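Local coordinates for protein 2-dehydropantoate 2-reductase (Bacillus subtilis, PDB 3EGO) that probably catalyses the NADPH-dependent reduction of ketopantoate (2-dehydropantoate) to pantoic acid, a step on the way to pantothenate, at residues 19-24 against 160-165; 139-144 against 165-170; 25-30 against 56-61; 122-127 against 134-139. All coordinates share one frame; numbering follows the deposited sequence.

Interaction 1 of 4, residues 19-24 against 160-165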
loop_
_atom_site.group_PDB
_atom_site.type_symbol
_atom_site.label_atom_id
_atom_site.label_comp_id
_atom_site.label_asym_id
_atom_site.label_seq_id
_atom_site.Cartn_x
_atom_site.Cartn_y
_atom_site.Cartn_z
ATOM N N TYR A 19 -8.171 34.259 12.943
ATOM C CA TYR A 19 -9.431 34.751 13.446
ATOM C C TYR A 19 -9.372 35.050 14.968
ATOM O O TYR A 19 -9.704 36.151 15.478
ATOM C CB TYR A 19 -10.597 33.780 13.140
ATOM C CG TYR A 19 -11.839 34.341 13.822
ATOM C CD1 TYR A 19 -12.545 35.402 13.246
ATOM C CD2 TYR A 19 -12.233 33.893 15.084
ATOM C CE1 TYR A 19 -13.631 35.958 13.894
ATOM C CE2 TYR A 19 -13.287 34.431 15.727
ATOM C CZ TYR A 19 -13.975 35.487 15.132
ATOM O OH TYR A 19 -15.045 36.033 15.796
ATOM N N TYR A 20 -8.914 34.073 15.721
ATOM C CA TYR A 20 -9.040 34.209 17.132
ATOM C C TYR A 20 -8.022 35.168 17.705
ATOM O O TYR A 20 -8.341 35.882 18.666
ATOM C CB TYR A 20 -8.991 32.826 17.806
ATOM C CG TYR A 20 -10.281 32.056 17.741
ATOM C CD1 TYR A 20 -10.402 30.925 16.940
ATOM C CD2 TYR A 20 -11.370 32.435 18.526
ATOM C CE1 TYR A 20 -11.573 30.190 16.905
ATOM C CE2 TYR A 20 -12.540 31.713 18.501
ATOM C CZ TYR A 20 -12.634 30.579 17.677
ATOM O OH TYR A 20 -13.809 29.831 17.648
ATOM N N LEU A 21 -6.808 35.209 17.143
ATOM C CA LEU A 21 -5.779 36.134 17.673
ATOM C C LEU A 21 -6.090 37.591 17.260
ATOM O O LEU A 21 -5.795 38.528 17.995
ATOM C CB LEU A 21 -4.368 35.742 17.212
ATOM C CG LEU A 21 -3.902 34.382 17.804
ATOM C CD1 LEU A 21 -2.605 33.848 17.124
ATOM C CD2 LEU A 21 -3.748 34.530 19.342
ATOM N N SER A 22 -6.762 37.752 16.129
ATOM C CA SER A 22 -7.234 39.083 15.684
ATOM C C SER A 22 -8.184 39.732 16.700
ATOM O O SER A 22 -8.339 40.956 16.705
ATOM C CB SER A 22 -7.947 38.965 14.348
ATOM O OG SER A 22 -9.311 38.617 14.552
ATOM N N LEU A 23 -8.806 38.942 17.572
ATOM C CA LEU A 23 -9.692 39.503 18.596
ATOM C C LEU A 23 -8.956 40.319 19.635
ATOM O O LEU A 23 -9.584 41.089 20.336
ATOM C CB LEU A 23 -10.514 38.422 19.321
ATOM C CG LEU A 23 -11.422 37.539 18.447
ATOM C CD1 LEU A 23 -11.975 36.412 19.290
ATOM C CD2 LEU A 23 -12.564 38.328 17.870
ATOM N N TYR A 24 -7.629 40.144 19.712
ATOM C CA TYR A 24 -6.813 40.748 20.737
ATOM C C TYR A 24 -5.630 41.462 20.163
ATOM O O TYR A 24 -5.028 42.295 20.836
ATOM C CB TYR A 24 -6.343 39.692 21.759
ATOM C CG TYR A 24 -7.485 39.139 22.535
ATOM C CD1 TYR A 24 -8.127 37.978 22.117
ATOM C CD2 TYR A 24 -8.002 39.827 23.639
ATOM C CE1 TYR A 24 -9.193 37.484 22.805
ATOM C CE2 TYR A 24 -9.085 39.331 24.334
ATOM C CZ TYR A 24 -9.673 38.151 23.911
ATOM O OH TYR A 24 -10.775 37.646 24.562
ATOM N N GLN A 160 -2.107 36.319 27.249
ATOM C CA GLN A 160 -2.790 36.642 28.500
ATOM C C GLN A 160 -4.299 36.447 28.397
ATOM O O GLN A 160 -4.915 35.877 29.295
ATOM C CB GLN A 160 -2.487 38.098 28.923
ATOM C CG GLN A 160 -3.102 38.448 30.288
ATOM C CD GLN A 160 -2.856 39.877 30.732
ATOM O OE1 GLN A 160 -2.303 40.700 29.985
ATOM N NE2 GLN A 160 -3.266 40.185 31.968
ATOM N N HIS A 161 -4.893 36.937 27.305
ATOM C CA HIS A 161 -6.332 36.860 27.119
ATOM C C HIS A 161 -6.725 36.186 25.816
ATOM O O HIS A 161 -6.284 36.603 24.735
ATOM C CB HIS A 161 -6.928 38.267 27.170
ATOM C CG HIS A 161 -6.868 38.876 28.536
ATOM N ND1 HIS A 161 -6.275 40.094 28.785
ATOM C CD2 HIS A 161 -7.306 38.414 29.733
ATOM C CE1 HIS A 161 -6.363 40.366 30.076
ATOM N NE2 HIS A 161 -6.981 39.363 30.673
ATOM N N ASN A 162 -7.539 35.142 25.919
ATOM C CA ASN A 162 -8.045 34.490 24.702
ATOM C C ASN A 162 -9.536 34.233 24.677
ATOM O O ASN A 162 -10.151 34.163 25.735
ATOM C CB ASN A 162 -7.257 33.221 24.440
ATOM C CG ASN A 162 -5.920 33.531 23.860
ATOM O OD1 ASN A 162 -4.934 33.514 24.558
ATOM N ND2 ASN A 162 -5.896 33.904 22.572
ATOM N N HIS A 163 -10.124 34.096 23.479
ATOM C CA HIS A 163 -11.539 33.677 23.385
ATOM C C HIS A 163 -11.728 32.365 24.128
ATOM O O HIS A 163 -10.866 31.501 24.083
ATOM C CB HIS A 163 -11.956 33.482 21.924
ATOM C CG HIS A 163 -13.437 33.397 21.723
ATOM N ND1 HIS A 163 -14.161 32.267 22.008
ATOM C CD2 HIS A 163 -14.328 34.312 21.276
ATOM C CE1 HIS A 163 -15.438 32.479 21.741
ATOM N NE2 HIS A 163 -15.564 33.710 21.273
ATOM N N SER A 164 -12.887 32.174 24.753
ATOM C CA SER A 164 -13.133 30.961 25.504
ATOM C C SER A 164 -12.920 29.736 24.636
ATOM O O SER A 164 -12.541 28.675 25.131
ATOM C CB SER A 164 -14.565 30.968 26.046
ATOM O OG SER A 164 -14.720 32.060 26.934
ATOM N N ASP A 165 -13.157 29.869 23.326
ATOM C CA ASP A 165 -13.123 28.683 22.464
ATOM C C ASP A 165 -11.778 28.477 21.809
ATOM O O ASP A 165 -11.623 27.508 21.059
ATOM C CB ASP A 165 -14.198 28.728 21.369
ATOM C CG ASP A 165 -15.621 28.626 21.914
ATOM O OD1 ASP A 165 -15.879 27.832 22.839
ATOM O OD2 ASP A 165 -16.483 29.297 21.342
HETATM O O HOH W 1 -8.361 34.480 21.201
#
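Tyr24 lies across the backbone of His161, with the carbonyl oxygen of His161 lying over one face of its phenol ring. That oxygen sits 3.4 Å above the ring plane, over its centre. The approach is broad: Tyr24 CE2 touches His161 CB at 3.7 Å, Tyr24 CE1 reaches His163 N at 3.6 Å, and the hydroxyl oxygen rests against the Asn162 carbonyl carbon. A chi1 of -66° sets the Tyr24 ring beside its own backbone N, where its face meets the 161-163 backbone.

His163 packs against Tyr20 and Leu23, which approach its imidazole from the same side. Tyr20 presents its edge to the imidazole face in a T-shaped pair, the centroids 5.3 Å apart and the planes at 62°; Tyr20 CE2 stands above the imidazole, offset toward its rim. Leu23 CD1 meets His163 CD2 at 3.7 Å. The imidazole is kept from rotating by the Asp165 backbone N, which donates to His163 ND1 (2.9 Å) almost in the ring plane.

One water ties the two backbones together, donating to Tyr20 O and accepting from His163 N, so the last turn of the helix and the loop are joined although no direct hydrogen bond crosses between them. The Tyr20 hydroxyl looks elsewhere, bonding to His136 and Lys49, while the ring also meets Phe166 at nearly parallel planes. The contact packs the C-terminal end of helix 12-22, the helix that follows the glycine-rich turn of the Rossmann-type, probably NADP-binding domain, against the loop leading into strand 168-170.

Interaction 2 of 4, residues 139-144 against 165-170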
loop_
_atom_site.group_PDB
_atom_site.type_symbol
_atom_site.label_atom_id
_atom_site.label_comp_id
_atom_site.label_asym_id
_atom_site.label_seq_id
_atom_site.Cartn_x
_atom_site.Cartn_y
_atom_site.Cartn_z
ATOM N N LEU A 139 -13.800 21.944 19.001
ATOM C CA LEU A 139 -13.423 22.943 19.959
ATOM C C LEU A 139 -12.344 22.344 20.841
ATOM O O LEU A 139 -12.638 21.620 21.799
ATOM C CB LEU A 139 -14.644 23.374 20.781
ATOM C CG LEU A 139 -15.884 23.790 19.961
ATOM C CD1 LEU A 139 -17.064 24.178 20.886
ATOM C CD2 LEU A 139 -15.546 24.967 19.046
ATOM N N GLY A 140 -11.094 22.638 20.514
ATOM C CA GLY A 140 -9.949 22.072 21.221
ATOM C C GLY A 140 -9.166 23.143 21.945
ATOM O O GLY A 140 -9.731 24.040 22.608
ATOM N N ALA A 141 -7.853 23.095 21.762
ATOM C CA ALA A 141 -6.927 24.006 22.424
ATOM C C ALA A 141 -5.634 23.999 21.644
ATOM O O ALA A 141 -5.437 23.135 20.790
ATOM C CB ALA A 141 -6.655 23.500 23.856
ATOM N N ILE A 142 -4.764 24.955 21.934
ATOM C CA ILE A 142 -3.382 24.905 21.505
ATOM C C ILE A 142 -2.551 24.729 22.750
ATOM O O ILE A 142 -2.825 25.351 23.782
ATOM C CB ILE A 142 -2.967 26.177 20.767
ATOM C CG1 ILE A 142 -3.629 26.187 19.365
ATOM C CG2 ILE A 142 -1.415 26.287 20.641
ATOM C CD1 ILE A 142 -3.339 27.550 18.556
ATOM N N LYS A 143 -1.554 23.860 22.675
ATOM C CA LYS A 143 -0.596 23.696 23.782
ATOM C C LYS A 143 0.805 23.972 23.277
ATOM O O LYS A 143 1.193 23.561 22.177
ATOM C CB LYS A 143 -0.701 22.273 24.363
ATOM C CG LYS A 143 -2.049 21.977 25.037
ATOM C CD LYS A 143 -2.201 20.509 25.355
ATOM C CE LYS A 143 -3.334 20.251 26.361
ATOM N NZ LYS A 143 -3.973 18.934 26.111
ATOM N N TRP A 144 1.590 24.698 24.054
ATOM C CA TRP A 144 2.908 25.093 23.581
ATOM C C TRP A 144 3.952 24.944 24.701
ATOM O O TRP A 144 3.585 24.862 25.882
ATOM C CB TRP A 144 2.917 26.532 23.060
ATOM C CG TRP A 144 2.578 27.498 24.122
ATOM C CD1 TRP A 144 1.325 27.794 24.608
ATOM C CD2 TRP A 144 3.506 28.293 24.868
ATOM N NE1 TRP A 144 1.428 28.724 25.624
ATOM C CE2 TRP A 144 2.755 29.062 25.790
ATOM C CE3 TRP A 144 4.906 28.430 24.837
ATOM C CZ2 TRP A 144 3.367 29.950 26.726
ATOM C CZ3 TRP A 144 5.522 29.325 25.752
ATOM C CH2 TRP A 144 4.739 30.071 26.684
ATOM N N ASP A 165 -13.157 29.869 23.326
ATOM C CA ASP A 165 -13.123 28.683 22.464
ATOM C C ASP A 165 -11.778 28.477 21.809
ATOM O O ASP A 165 -11.623 27.508 21.059
ATOM C CB ASP A 165 -14.198 28.728 21.369
ATOM C CG ASP A 165 -15.621 28.626 21.914
ATOM O OD1 ASP A 165 -15.879 27.832 22.839
ATOM O OD2 ASP A 165 -16.483 29.297 21.342
ATOM N N PHE A 166 -10.824 29.361 22.137
ATOM C CA PHE A 166 -9.469 29.331 21.652
ATOM C C PHE A 166 -8.508 29.297 22.846
ATOM O O PHE A 166 -7.673 30.131 22.949
ATOM C CB PHE A 166 -9.152 30.576 20.772
ATOM C CG PHE A 166 -7.987 30.379 19.811
ATOM C CD1 PHE A 166 -8.048 29.430 18.761
ATOM C CD2 PHE A 166 -6.814 31.141 19.963
ATOM C CE1 PHE A 166 -6.927 29.257 17.870
ATOM C CE2 PHE A 166 -5.719 30.989 19.090
ATOM C CZ PHE A 166 -5.773 30.031 18.048
ATOM N N PRO A 167 -8.692 28.359 23.790
ATOM C CA PRO A 167 -7.739 28.378 24.916
ATOM C C PRO A 167 -6.320 27.987 24.518
ATOM O O PRO A 167 -6.110 27.184 23.577
ATOM C CB PRO A 167 -8.325 27.332 25.887
ATOM C CG PRO A 167 -9.056 26.413 24.999
ATOM C CD PRO A 167 -9.702 27.304 23.960
ATOM N N ILE A 168 -5.350 28.510 25.258
ATOM C CA ILE A 168 -3.967 28.230 24.981
ATOM C C ILE A 168 -3.267 27.887 26.297
ATOM O O ILE A 168 -3.409 28.639 27.285
ATOM C CB ILE A 168 -3.298 29.441 24.289
ATOM C CG1 ILE A 168 -3.962 29.655 22.912
ATOM C CG2 ILE A 168 -1.840 29.156 24.053
ATOM C CD1 ILE A 168 -3.482 30.956 22.163
ATOM N N TYR A 169 -2.572 26.731 26.332
ATOM C CA TYR A 169 -2.000 26.205 27.583
ATOM C C TYR A 169 -0.520 25.997 27.410
ATOM O O TYR A 169 -0.085 25.513 26.360
ATOM C CB TYR A 169 -2.643 24.860 27.930
ATOM C CG TYR A 169 -4.112 24.966 28.069
ATOM C CD1 TYR A 169 -4.678 25.830 29.023
ATOM C CD2 TYR A 169 -4.961 24.213 27.265
ATOM C CE1 TYR A 169 -6.055 25.964 29.134
ATOM C CE2 TYR A 169 -6.325 24.342 27.397
ATOM C CZ TYR A 169 -6.849 25.221 28.330
ATOM O OH TYR A 169 -8.218 25.297 28.464
ATOM N N TYR A 170 0.257 26.385 28.423
ATOM C CA TYR A 170 1.702 26.165 28.405
ATOM C C TYR A 170 1.998 24.816 29.016
ATOM O O TYR A 170 1.383 24.456 30.019
ATOM C CB TYR A 170 2.391 27.252 29.233
ATOM C CG TYR A 170 3.853 26.994 29.480
ATOM C CD1 TYR A 170 4.778 27.072 28.451
ATOM C CD2 TYR A 170 4.315 26.656 30.755
ATOM C CE1 TYR A 170 6.126 26.834 28.685
ATOM C CE2 TYR A 170 5.662 26.419 30.988
ATOM C CZ TYR A 170 6.546 26.504 29.952
ATOM O OH TYR A 170 7.881 26.253 30.182
HETATM O O HOH W 2 -12.122 25.186 22.281
#
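A chi1 of 62° stands the Trp144 indole between its own backbone N and carbonyl carbon, and a chi1 of 170° swings the Tyr170 ring anti to its backbone N; together these bring the tyrosine over one face of the indole. Tyr170 CD1 lies 3.4 Å above the indole plane, toward the rim, in an edge-to-face pair whose planes are inclined at 55°. Tyr170 CA adds a CH-pi contact over the five-membered ring. At the pyrrole end, Trp144 CD1 meets Ile168 CG2 at 3.5 Å, so the indole spans two residues of the neighbouring strand, and Phe159 meets it edge-to-face.

Strands 142-144 and 168-170 run parallel at the edge of the mixed sheet of the Rossmann-type domain, 168-170 being paired only with 142-146 there. Three backbone hydrogen bonds zip them: Ile142 N to Pro167 O (3.1 Å), Tyr169 N to Ile142 O (2.9 Å) and Trp144 N to Tyr169 O (3.0 Å).

Ile142, Ile168, Trp144 and Tyr170 share the face turned to the helix 12-22 side, where Ile142 CD1 presses on Phe166 CZ at 3.5 Å and both residues pack on Cys17. The other face carries Lys143 and Tyr169: Lys143 CG comes to the edge of the tyrosine ring, while Tyr169 CE2 rests on Ala141 CB. The lysine amine itself leads away to a salt bridge with Glu123. Before the strands pair, the two segments are bridged by a water that donates to both Gly140 O and Asp165 O, at 2.7 Å from each.

Interaction 3 of 4, residues 25-30 against 56-61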
loop_
_atom_site.group_PDB
_atom_site.type_symbol
_atom_site.label_atom_id
_atom_site.label_comp_id
_atom_site.label_asym_id
_atom_site.label_seq_id
_atom_site.Cartn_x
_atom_site.Cartn_y
_atom_site.Cartn_z
ATOM N N HIS A 25 -5.258 41.145 18.934
ATOM C CA HIS A 25 -4.021 41.670 18.406
ATOM C C HIS A 25 -4.150 42.076 16.936
ATOM O O HIS A 25 -5.128 41.759 16.301
ATOM C CB HIS A 25 -2.906 40.633 18.497
ATOM C CG HIS A 25 -2.644 40.122 19.879
ATOM N ND1 HIS A 25 -2.089 40.908 20.871
ATOM C CD2 HIS A 25 -2.819 38.889 20.424
ATOM C CE1 HIS A 25 -1.959 40.190 21.975
ATOM N NE2 HIS A 25 -2.403 38.967 21.736
ATOM N N ASP A 26 -3.119 42.743 16.413
ATOM C CA ASP A 26 -2.995 42.996 14.981
ATOM C C ASP A 26 -2.384 41.828 14.189
ATOM O O ASP A 26 -1.185 41.538 14.282
ATOM C CB ASP A 26 -2.174 44.269 14.755
ATOM C CG ASP A 26 -2.947 45.522 15.084
ATOM O OD1 ASP A 26 -4.186 45.441 15.218
ATOM O OD2 ASP A 26 -2.313 46.593 15.187
ATOM N N VAL A 27 -3.206 41.190 13.357
ATOM C CA VAL A 27 -2.783 39.976 12.646
ATOM C C VAL A 27 -2.618 40.206 11.153
ATOM O O VAL A 27 -3.413 40.903 10.530
ATOM C CB VAL A 27 -3.812 38.814 12.853
ATOM C CG1 VAL A 27 -3.406 37.586 12.076
ATOM C CG2 VAL A 27 -3.946 38.497 14.335
ATOM N N THR A 28 -1.564 39.612 10.617
ATOM C CA THR A 28 -1.380 39.457 9.188
ATOM C C THR A 28 -1.197 37.987 8.878
ATOM O O THR A 28 -0.377 37.310 9.515
ATOM C CB THR A 28 -0.092 40.134 8.754
ATOM O OG1 THR A 28 -0.033 41.450 9.363
ATOM C CG2 THR A 28 -0.027 40.253 7.226
ATOM N N VAL A 29 -1.931 37.507 7.871
ATOM C CA VAL A 29 -1.707 36.174 7.331
ATOM C C VAL A 29 -0.737 36.278 6.177
ATOM O O VAL A 29 -0.975 37.055 5.242
ATOM C CB VAL A 29 -3.037 35.589 6.860
ATOM C CG1 VAL A 29 -2.863 34.182 6.222
ATOM C CG2 VAL A 29 -3.954 35.505 8.071
ATOM N N VAL A 30 0.368 35.546 6.270
ATOM C CA VAL A 30 1.373 35.517 5.215
ATOM C C VAL A 30 1.104 34.242 4.423
ATOM O O VAL A 30 1.308 33.125 4.918
ATOM C CB VAL A 30 2.811 35.517 5.805
ATOM C CG1 VAL A 30 3.871 35.366 4.695
ATOM C CG2 VAL A 30 3.045 36.746 6.671
ATOM N N ALA A 56 -13.778 38.619 10.847
ATOM C CA ALA A 56 -12.683 39.397 11.412
ATOM C C ALA A 56 -11.884 40.038 10.306
ATOM O O ALA A 56 -11.508 39.405 9.335
ATOM C CB ALA A 56 -11.725 38.505 12.263
ATOM N N ASP A 57 -11.536 41.301 10.492
ATOM C CA ASP A 57 -10.666 41.905 9.528
ATOM C C ASP A 57 -9.170 41.632 9.903
ATOM O O ASP A 57 -8.799 41.555 11.074
ATOM C CB ASP A 57 -11.184 43.333 9.265
ATOM C CG ASP A 57 -12.737 43.336 8.951
ATOM O OD1 ASP A 57 -13.214 42.603 8.025
ATOM O OD2 ASP A 57 -13.502 44.044 9.647
ATOM N N CYS A 58 -8.365 41.321 8.892
ATOM C CA CYS A 58 -7.012 40.795 9.048
ATOM C C CYS A 58 -6.173 41.374 7.909
ATOM O O CYS A 58 -6.699 41.535 6.820
ATOM C CB CYS A 58 -7.109 39.260 8.891
ATOM S SG CYS A 58 -5.678 38.294 9.247
ATOM N N SER A 59 -4.883 41.620 8.127
ATOM C CA SER A 59 -4.002 41.958 6.998
ATOM C C SER A 59 -3.447 40.672 6.403
ATOM O O SER A 59 -3.559 39.596 7.011
ATOM C CB SER A 59 -2.859 42.896 7.417
ATOM O OG SER A 59 -3.387 44.010 8.108
ATOM N N ALA A 60 -2.866 40.769 5.210
ATOM C CA ALA A 60 -2.278 39.620 4.554
ATOM C C ALA A 60 -1.100 40.039 3.663
ATOM O O ALA A 60 -0.984 41.201 3.267
ATOM C CB ALA A 60 -3.328 38.865 3.768
ATOM N N ASP A 61 -0.227 39.104 3.355
ATOM C CA ASP A 61 0.954 39.410 2.577
ATOM C C ASP A 61 1.489 38.097 2.058
ATOM O O ASP A 61 1.048 37.039 2.499
ATOM C CB ASP A 61 2.004 40.071 3.466
ATOM C CG ASP A 61 2.836 41.102 2.727
ATOM O OD1 ASP A 61 2.923 42.243 3.250
ATOM O OD2 ASP A 61 3.392 40.767 1.643
HETATM O O HOH W 3 -6.038 41.992 13.065
#
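Val29 and Val27 both close on Cys58 from the side of the sheet that is covered by helices, within the parallel pairing of strands 26-30 and 59-61 in a Rossmann-type nucleotide-binding fold. Cys58 has two conformers; in the one described, SG is swung anti to its backbone N (chi1 -172°) and touches both valines, Val29 CG2 at 3.5 Å and Val27 CG1 at 3.7 Å. Ala18 of helix 12-22 packs on both valines, and Ile40 of helix 34-43 on Val29 and Cys58. Val29 also lies close to Gly10, one of the glycines expected to bind NADP.

The backbones are drawn together by three hydrogen bonds, Ser59 N to Val27 O, Val29 N to Ser59 O and Asp61 N to Val29 O; the second is the shortest at 2.8 Å, its donor tilted 32° from the carbonyl plane.

The contact is looser toward the start of both segments, where the strands splay apart, Val27 and Cys58 already having CA atoms 5.6 Å apart, and a water enters between them. It accepts a hydrogen bond from Val27 N at 3.0 Å, while its contacts with His25 O and Asp57 O are weak. On the other face of the sheet Thr28, Ser59 and Asp61 are partly exposed and Val30 is buried. The Asp61 carboxylate turns away to Ser63 N. Thr28 OG1 touches Ser59 CB at 3.7 Å, and the methyl CG2 of Thr28 lies against Ala60 N at 3.5 Å.

Interaction 4 of 4, residues 122-127 against 134-139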
loop_
_atom_site.group_PDB
_atom_site.type_symbol
_atom_site.label_atom_id
_atom_site.label_comp_id
_atom_site.label_asym_id
_atom_site.label_seq_id
_atom_site.Cartn_x
_atom_site.Cartn_y
_atom_site.Cartn_z
ATOM N N VAL A 122 -1.737 21.577 17.939
ATOM C CA VAL A 122 -3.059 22.148 17.784
ATOM C C VAL A 122 -4.049 21.006 17.942
ATOM O O VAL A 122 -4.066 20.092 17.113
ATOM C CB VAL A 122 -3.232 22.713 16.376
ATOM C CG1 VAL A 122 -4.690 23.146 16.141
ATOM C CG2 VAL A 122 -2.242 23.862 16.126
ATOM N N GLU A 123 -4.889 21.076 18.967
ATOM C CA GLU A 123 -5.926 20.068 19.177
ATOM C C GLU A 123 -7.339 20.450 18.723
ATOM O O GLU A 123 -8.296 19.711 18.951
ATOM C CB GLU A 123 -5.989 19.708 20.664
ATOM C CG GLU A 123 -4.638 19.248 21.221
ATOM C CD GLU A 123 -4.729 18.826 22.708
ATOM O OE1 GLU A 123 -4.006 17.876 23.102
ATOM O OE2 GLU A 123 -5.526 19.446 23.472
ATOM N N HIS A 124 -7.463 21.591 18.070
ATOM C CA HIS A 124 -8.730 21.996 17.486
ATOM C C HIS A 124 -8.974 21.181 16.266
ATOM O O HIS A 124 -8.023 20.691 15.672
ATOM C CB HIS A 124 -8.620 23.440 17.035
ATOM C CG HIS A 124 -8.494 24.416 18.151
ATOM N ND1 HIS A 124 -9.543 24.725 18.985
ATOM C CD2 HIS A 124 -7.449 25.168 18.566
ATOM C CE1 HIS A 124 -9.152 25.625 19.867
ATOM N NE2 HIS A 124 -7.890 25.921 19.627
ATOM N N GLY A 125 -10.251 21.057 15.890
ATOM C CA GLY A 125 -10.659 20.600 14.580
ATOM C C GLY A 125 -10.919 21.864 13.766
ATOM O O GLY A 125 -11.609 22.749 14.214
ATOM N N ALA A 126 -10.370 21.951 12.576
ATOM C CA ALA A 126 -10.610 23.120 11.748
ATOM C C ALA A 126 -10.503 22.713 10.295
ATOM O O ALA A 126 -9.583 21.969 9.915
ATOM C CB ALA A 126 -9.578 24.205 12.067
ATOM N N VAL A 127 -11.420 23.223 9.482
ATOM C CA VAL A 127 -11.513 22.805 8.076
ATOM C C VAL A 127 -11.610 24.073 7.214
ATOM O O VAL A 127 -12.557 24.845 7.376
ATOM C CB VAL A 127 -12.787 21.920 7.858
ATOM C CG1 VAL A 127 -13.003 21.622 6.384
ATOM C CG2 VAL A 127 -12.714 20.615 8.660
ATOM N N VAL A 134 -13.078 29.492 7.353
ATOM C CA VAL A 134 -12.668 28.308 8.098
ATOM C C VAL A 134 -13.793 27.878 9.035
ATOM O O VAL A 134 -14.449 28.694 9.714
ATOM C CB VAL A 134 -11.296 28.519 8.866
ATOM C CG1 VAL A 134 -11.447 29.550 9.999
ATOM C CG2 VAL A 134 -10.764 27.174 9.481
ATOM N N ASP A 135 -13.999 26.579 9.131
ATOM C CA ASP A 135 -15.050 26.090 10.002
ATOM C C ASP A 135 -14.355 25.541 11.226
ATOM O O ASP A 135 -13.490 24.678 11.086
ATOM C CB ASP A 135 -15.761 24.985 9.254
ATOM C CG ASP A 135 -16.970 24.426 9.992
ATOM O OD1 ASP A 135 -17.316 24.872 11.099
ATOM O OD2 ASP A 135 -17.595 23.513 9.423
ATOM N N HIS A 136 -14.698 26.044 12.412
ATOM C CA HIS A 136 -14.107 25.543 13.655
ATOM C C HIS A 136 -14.954 24.328 14.069
ATOM O O HIS A 136 -15.977 24.473 14.814
ATOM C CB HIS A 136 -14.182 26.620 14.748
ATOM C CG HIS A 136 -13.313 26.355 15.944
ATOM N ND1 HIS A 136 -13.238 27.225 17.011
ATOM C CD2 HIS A 136 -12.471 25.325 16.237
ATOM C CE1 HIS A 136 -12.394 26.752 17.910
ATOM N NE2 HIS A 136 -11.909 25.601 17.465
ATOM N N THR A 137 -14.565 23.161 13.555
ATOM C CA THR A 137 -15.346 21.923 13.729
ATOM C C THR A 137 -15.116 21.200 15.057
ATOM O O THR A 137 -15.929 20.362 15.462
ATOM C CB THR A 137 -15.029 20.897 12.587
ATOM O OG1 THR A 137 -13.614 20.732 12.476
ATOM C CG2 THR A 137 -15.532 21.388 11.286
ATOM N N GLY A 138 -14.017 21.508 15.734
ATOM C CA GLY A 138 -13.606 20.751 16.914
ATOM C C GLY A 138 -13.070 21.742 17.923
ATOM O O GLY A 138 -12.053 22.354 17.721
ATOM N N LEU A 139 -13.800 21.944 19.001
ATOM C CA LEU A 139 -13.423 22.943 19.959
ATOM C C LEU A 139 -12.344 22.344 20.841
ATOM O O LEU A 139 -12.638 21.620 21.799
ATOM C CB LEU A 139 -14.644 23.374 20.781
ATOM C CG LEU A 139 -15.884 23.790 19.961
ATOM C CD1 LEU A 139 -17.064 24.178 20.886
ATOM C CD2 LEU A 139 -15.546 24.967 19.046
#
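Strands 125-127 and 134-138 pair antiparallel as a beta hairpin interrupted by a classic beta bulge, Thr137 and Gly138 both facing Gly125, with hydrogen-bonded pairs at Gly125-Gly138, whose CA atoms come within 3.8 Å, and, past the bulge, at Val127-Asp135, where Asp135 N to Val127 O is the straighter bond at 170°.

Thr137 holds OG1 between its own N and carbonyl carbon (chi1 51°), laying that oxygen against Gly125 C at 3.2 Å, while its methyl CG2 meets Val127 CG2 at 3.9 Å. Ala126 CB touches Val134 CG2 at 4.1 Å; Ala126 probably binds NADP, and Ser12 of the glycine-rich turn lies nearby.

On the side toward helix 12-22, where Leu16 touches both histidines, the rings of His124 and His136 meet obliquely, planes at 65°. His136, the centre of an inverse gamma turn, bonds through ND1 to the Tyr20 hydroxyl. His136 NE2 comes to 2.9 Å from His124 ND1, which lies in the plane of the His136 ring.

All four contacts belong to the N-terminal Rossmann-type domain. Interaction 3 comes first along the chain, then interaction 4, then interaction 2; interaction 1 spans 3 and 4 and crosses 2. Interactions 2, 3 and 4 lie on one mixed sheet, with 3 about 20 Å, centre to centre, from 2 and about 19 Å from 4, and touching neither. Interactions 2 and 4 are about 11 Å apart, share Leu139 and join through neighbouring strands 142-146 and 116-128. Interaction 1 touches all three: helix 12-22 packs on Val27 and Ala56, on Phe166, and on His136. The helix after the glycine-rich turn thus connects distant parts of the probable NADP-binding domain.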